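Enhancer of mrna-decapping protein 3 (Homo sapiens, PDB 2VC8) binds single-stranded RNA and promotes mRNA decapping and decay, its LSm domain, the part in this crystal, probably mediating DCP1A binding and P-body targeting. Local coordinates at residues 29-32 against 33-36. Residues are numbered along the deposited sequence; the frame is centred on the assembly and turned at random.
Sequences AVDQ and VSQT
D31 and T36 close the turn that joins strand 22-31 to strand 36-39, and the D31 side chain ties the loop between them. D31 CB lies 3.3 Å from OG1 of T36, whose side chain sits on the same face of the sheet. From there CG stands anti to the backbone N (chi1 -180°), which carries the carboxylate forward over the loop. D31 OD1 takes two backbone N-H groups from the same face of the carboxylate plane: V33 N at 2.8 Å, nearly along the C-O axis, and S34 N at 3.1 Å, well above the plane but with a straighter N-H. The V33 bond makes an Asx turn, and S34 N adds a second donor. D31 OD2 accepts from a water whose oxygen is a short 2.5 Å away; the same water hydrogen-bonds S34 OG. The backbones of D31 and T36 form an antiparallel hydrogen-bonded pair: D31 N donates to T36 O at 2.9 Å, and D31 O accepts from T36 N at 3.0 Å on an in-plane lone pair, plus weakly from Q35 N. D31 is therefore opposed by two residues, Q35 and T36, in a G1 beta bulge, with Q35 in the left-handed region (phi 61°). Q35 also makes a backbone hydrogen bond with A58. At this surface hairpin of the Sm fold, two amide dipoles converging on OD1 would probably stabilise the ionised carboxylate and hold the hairpin's bend in shape.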
ATOM      1  N   ALA A  29      -5.449  -4.349  -3.015  1.00 17.83           N
ATOM      2  CA  ALA A  29      -5.941  -4.084  -4.373  1.00 17.19           C
ATOM      3  C   ALA A  29      -4.973  -3.282  -5.188  1.00 18.90           C
ATOM      4  O   ALA A  29      -4.226  -2.465  -4.635  1.00 19.22           O
ATOM      5  CB  ALA A  29      -7.410  -3.417  -4.344  1.00 20.12           C
ATOM      6  N   VAL A  30      -4.986  -3.487  -6.516  1.00 20.31           N
ATOM      7  CA  VAL A  30      -4.212  -2.665  -7.447  1.00 19.06           C
ATOM      8  C   VAL A  30      -5.133  -2.383  -8.632  1.00 24.81           C
ATOM      9  O   VAL A  30      -5.653  -3.309  -9.239  1.00 28.70           O
ATOM     10  CB  VAL A  30      -2.932  -3.365  -7.964  1.00 24.86           C
ATOM     11  CG1 VAL A  30      -2.206  -2.525  -9.023  1.00 33.74           C
ATOM     12  CG2 VAL A  30      -1.990  -3.725  -6.833  1.00 22.84           C
ATOM     13  N   ASP A  31      -5.309  -1.128  -8.988  1.00 21.82           N
ATOM     14  CA  ASP A  31      -6.167  -0.752 -10.117  1.00 23.83           C
ATOM     15  C   ASP A  31      -5.287  -0.245 -11.230  1.00 20.95           C
ATOM     16  O   ASP A  31      -4.729   0.859 -11.122  1.00 23.47           O
ATOM     17  CB  ASP A  31      -7.175   0.312  -9.679  1.00 24.99           C
ATOM     18  CG  ASP A  31      -8.098   0.741 -10.813  1.00 31.24           C
ATOM     19  OD1 ASP A  31      -7.779   0.467 -11.978  1.00 31.48           O
ATOM     20  OD2 ASP A  31      -9.112   1.403 -10.522  1.00 38.58           O
ATOM     21  N   GLN A  32      -5.139  -1.021 -12.303  1.00 26.40           N
ATOM     22  CA  GLN A  32      -4.249  -0.618 -13.408  1.00 30.94           C
ATOM     23  C   GLN A  32      -4.768   0.562 -14.223  1.00 32.51           C
ATOM     24  O   GLN A  32      -3.994   1.309 -14.808  1.00 43.46           O
ATOM     25  CB  GLN A  32      -3.973  -1.799 -14.347  1.00 40.67           C
ATOM     26  CG  GLN A  32      -3.189  -2.905 -13.696  1.00 46.73           C
ATOM     27  CD  GLN A  32      -2.729  -3.940 -14.713  1.00 56.89           C
ATOM     28  OE1 GLN A  32      -3.143  -5.103 -14.667  1.00 66.37           O
ATOM     29  NE2 GLN A  32      -1.884  -3.516 -15.653  1.00 62.28           N
ATOM     30  N   VAL A  33      -6.075   0.755 -14.234  1.00 28.03           N
ATOM     31  CA  VAL A  33      -6.643   1.836 -15.036  1.00 28.74           C
ATOM     32  C   VAL A  33      -6.452   3.171 -14.341  1.00 31.06           C
ATOM     33  O   VAL A  33      -5.932   4.098 -14.936  1.00 30.82           O
ATOM     34  CB  VAL A  33      -8.129   1.597 -15.295  1.00 31.65           C
ATOM     35  CG1 VAL A  33      -8.674   2.697 -16.243  1.00 33.95           C
ATOM     36  CG2 VAL A  33      -8.356   0.200 -15.871  1.00 39.68           C
ATOM     37  N   SER A  34      -6.853   3.263 -13.079  1.00 33.12           N
ATOM     38  CA  SER A  34      -6.677   4.495 -12.307  0.50 26.85           C
ATOM     39  C   SER A  34      -5.251   4.608 -11.739  1.00 21.16           C
ATOM     40  O   SER A  34      -4.879   5.633 -11.179  1.00 26.88           O
ATOM     41  CB  SER A  34      -7.703   4.571 -11.190  0.50 33.98           C
ATOM     42  OG  SER A  34      -9.015   4.657 -11.729  0.50 36.18           O
ATOM     43  N   GLN A  35      -4.457   3.556 -11.870  1.00 20.62           N
ATOM     44  CA  GLN A  35      -3.087   3.566 -11.414  1.00 20.77           C
ATOM     45  C   GLN A  35      -3.017   3.796  -9.901  1.00 17.23           C
ATOM     46  O   GLN A  35      -2.311   4.692  -9.401  1.00 19.43           O
ATOM     47  CB  GLN A  35      -2.246   4.587 -12.185  1.00 22.01           C
ATOM     48  CG  GLN A  35      -2.130   4.262 -13.678  1.00 26.62           C
ATOM     49  CD  GLN A  35      -1.209   5.213 -14.468  1.00 27.57           C
ATOM     50  OE1 GLN A  35      -1.148   6.404 -14.210  1.00 39.92           O
ATOM     51  NE2 GLN A  35      -0.498   4.659 -15.425  1.00 36.61           N
ATOM     52  N   THR A  36      -3.737   2.960  -9.165  1.00 17.50           N
ATOM     53  CA  THR A  36      -3.771   3.054  -7.703  1.00 17.00           C
ATOM     54  C   THR A  36      -3.387   1.737  -7.046  1.00 15.28           C
ATOM     55  O   THR A  36      -3.471   0.651  -7.609  1.00 18.32           O
ATOM     56  CB  THR A  36      -5.156   3.496  -7.193  1.00 17.39           C
ATOM     57  OG1 THR A  36      -6.081   2.486  -7.474  1.00 19.78           O
ATOM     58  CG2 THR A  36      -5.646   4.800  -7.827  1.00 19.70           C
TER
HETATM   59  O   HOH W   1     -10.846   2.496 -12.011  1.00 43.72           O